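Local structure of protein toll (Drosophila melanogaster, 4LXR) at residues D748-M753 with R762-S767. The protein serves as the cell-surface receptor for cleaved, active Spätzle, switching on Toll signalling in antifungal immunity and in dorsal-ventral patterning of the embryo. Residues are numbered along the deposited sequence; the frame is centred on the assembly and turned at random.
Sequences DRNEMM and RMVELS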
loop_
_atom_site.group_PDB
_atom_site.type_symbol
_atom_site.label_atom_id
_atom_site.label_comp_id
_atom_site.label_asym_id
_atom_site.label_seq_id
_atom_site.Cartn_x
_atom_site.Cartn_y
_atom_site.Cartn_z
ATOM N N ASP A 748 -10.491 -9.371 61.633
ATOM C CA ASP A 748 -11.474 -8.530 62.322
ATOM C C ASP A 748 -11.442 -8.717 63.839
ATOM O O ASP A 748 -12.464 -8.631 64.512
ATOM C CB ASP A 748 -12.889 -8.776 61.772
ATOM C CG ASP A 748 -13.349 -10.223 61.949
ATOM O OD1 ASP A 748 -12.556 -11.053 62.449
ATOM O OD2 ASP A 748 -14.503 -10.530 61.572
ATOM N N ARG A 749 -10.255 -8.961 64.376
ATOM C CA ARG A 749 -10.101 -9.180 65.809
ATOM C C ARG A 749 -10.644 -8.014 66.630
ATOM O O ARG A 749 -11.303 -8.223 67.635
ATOM C CB ARG A 749 -8.636 -9.407 66.161
ATOM C CG ARG A 749 -8.444 -9.762 67.601
ATOM C CD ARG A 749 -7.022 -10.126 67.887
ATOM N NE ARG A 749 -6.119 -9.000 67.715
ATOM C CZ ARG A 749 -4.861 -9.004 68.127
ATOM N NH1 ARG A 749 -4.360 -10.086 68.742
ATOM N NH2 ARG A 749 -4.111 -7.927 67.938
ATOM N N ASN A 750 -10.384 -6.790 66.185
ATOM C CA ASN A 750 -10.795 -5.598 66.925
ATOM C C ASN A 750 -12.305 -5.360 66.944
ATOM O O ASN A 750 -12.799 -4.597 67.772
ATOM C CB ASN A 750 -10.075 -4.344 66.393
ATOM C CG ASN A 750 -8.575 -4.367 66.652
ATOM O OD1 ASN A 750 -8.122 -4.619 67.774
ATOM N ND2 ASN A 750 -7.794 -4.106 65.607
ATOM N N GLU A 751 -13.036 -6.022 66.047
ATOM C CA GLU A 751 -14.493 -5.865 65.964
ATOM C C GLU A 751 -15.278 -6.961 66.686
ATOM O O GLU A 751 -16.515 -6.948 66.691
ATOM C CB GLU A 751 -14.968 -5.779 64.505
ATOM C CG GLU A 751 -14.744 -4.426 63.862
ATOM C CD GLU A 751 -13.271 -4.124 63.651
ATOM O OE1 GLU A 751 -12.578 -4.952 63.015
ATOM O OE2 GLU A 751 -12.805 -3.068 64.138
ATOM N N MET A 752 -14.571 -7.920 67.276
ATOM C CA MET A 752 -15.242 -8.920 68.107
ATOM C C MET A 752 -15.809 -8.281 69.390
ATOM O O MET A 752 -15.133 -7.504 70.073
ATOM C CB MET A 752 -14.299 -10.074 68.434
ATOM C CG MET A 752 -13.838 -10.848 67.203
ATOM S SD MET A 752 -12.520 -12.000 67.629
ATOM C CE MET A 752 -13.403 -13.200 68.644
ATOM N N MET A 753 -17.058 -8.604 69.688
ATOM C CA MET A 753 -17.792 -8.012 70.797
ATOM C C MET A 753 -18.254 -9.096 71.757
ATOM O O MET A 753 -18.706 -10.153 71.325
ATOM C CB MET A 753 -19.024 -7.263 70.267
ATOM C CG MET A 753 -18.706 -6.125 69.317
ATOM S SD MET A 753 -17.645 -4.857 70.082
ATOM C CE MET A 753 -18.783 -4.087 71.217
ATOM N N ARG A 762 -15.962 -4.401 73.539
ATOM C CA ARG A 762 -14.959 -4.994 72.646
ATOM C C ARG A 762 -14.175 -6.095 73.359
ATOM O O ARG A 762 -13.720 -5.920 74.496
ATOM C CB ARG A 762 -13.969 -3.958 72.128
ATOM C CG ARG A 762 -14.475 -3.006 71.075
ATOM C CD ARG A 762 -13.292 -2.237 70.492
ATOM N NE ARG A 762 -13.693 -0.945 69.946
ATOM C CZ ARG A 762 -14.218 -0.771 68.737
ATOM N NH1 ARG A 762 -14.413 -1.811 67.939
ATOM N NH2 ARG A 762 -14.552 0.449 68.327
ATOM N N MET A 763 -14.019 -7.227 72.691
ATOM C CA MET A 763 -13.288 -8.336 73.271
ATOM C C MET A 763 -11.831 -7.972 73.570
ATOM O O MET A 763 -11.276 -8.417 74.593
ATOM C CB MET A 763 -13.370 -9.579 72.378
ATOM C CG MET A 763 -12.695 -10.777 73.018
ATOM S SD MET A 763 -12.884 -12.321 72.139
ATOM C CE MET A 763 -14.651 -12.595 72.277
ATOM N N VAL A 764 -11.225 -7.144 72.717
ATOM C CA VAL A 764 -9.854 -6.669 72.961
ATOM C C VAL A 764 -9.708 -5.850 74.238
ATOM O O VAL A 764 -8.593 -5.620 74.687
ATOM C CB VAL A 764 -9.251 -5.816 71.798
ATOM C CG1 VAL A 764 -9.044 -6.662 70.547
ATOM C CG2 VAL A 764 -10.124 -4.604 71.505
ATOM N N GLU A 765 -10.820 -5.394 74.807
ATOM C CA GLU A 765 -10.765 -4.687 76.080
ATOM C C GLU A 765 -10.877 -5.618 77.298
ATOM O O GLU A 765 -10.735 -5.170 78.437
ATOM C CB GLU A 765 -11.812 -3.572 76.135
ATOM C CG GLU A 765 -11.442 -2.397 75.239
ATOM C CD GLU A 765 -12.435 -1.268 75.327
ATOM O OE1 GLU A 765 -13.021 -1.071 76.412
ATOM O OE2 GLU A 765 -12.643 -0.589 74.301
ATOM N N LEU A 766 -11.108 -6.909 77.058
ATOM C CA LEU A 766 -11.224 -7.876 78.157
ATOM C C LEU A 766 -9.918 -8.601 78.440
ATOM O O LEU A 766 -9.226 -9.062 77.515
ATOM C CB LEU A 766 -12.319 -8.927 77.891
ATOM C CG LEU A 766 -13.777 -8.552 78.160
ATOM C CD1 LEU A 766 -13.919 -7.945 79.535
ATOM C CD2 LEU A 766 -14.315 -7.595 77.102
ATOM N N SER A 767 -9.607 -8.698 79.725
ATOM C CA SER A 767 -8.522 -9.516 80.234
ATOM C C SER A 767 -9.053 -10.895 80.643
ATOM O O SER A 767 -10.253 -11.079 80.853
ATOM C CB SER A 767 -7.906 -8.825 81.463
ATOM O OG SER A 767 -6.918 -9.628 82.070
HETATM O O HOH W 1 -12.558 -6.742 70.015
#
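M752 and M763 meet inside the second LRRCT module, the cysteine-rich cap that closes the C-terminal leucine-rich repeats of the Toll ectodomain. Two 3-10 turns, one around N750 and the other at 763-765, face each other here, joined by a short antiparallel bridge in which M753 and R762 form a non-hydrogen-bonded pair. Next to that pair the amide of M763 donates to M752 O, 2.9 Å from M763 N. On the buried side the two methionine chains cross, and CE of M752 lies 3.6 Å from SD of M763. M763 sends CG anti to its own amide nitrogen (chi1 -176°) and bends at its last torsion, which brings SD and CE up to that methyl. The other side is more open: M753 folds back at both chi2 and chi3, so that SD lies 3.8 Å from CG of R762 and CE rests 3.7 Å from N of R762. With M753 cut back to alanine, the R762 backbone is likely to lose its cover and the root of the arginine side chain its thioether neighbour. From that root R762 runs extended to NE and hands NH1 to N750 O, a 3.2 Å bond with the oxygen near the guanidinium edge. E751 adds opposite charge nearby, without any N-H aimed at its carboxylate. Further out, R749 NH1 bonds T739 O of helix 733-740, and the D748 carboxylate holds L721 N and S722 OG, tying the first turn to its surroundings; M763 also packs on L736 and C728. Between the turns sits one water, which accepts from V764 N and lies within bonding distance of R749 O and of M752 O, 2.7 Å from the latter.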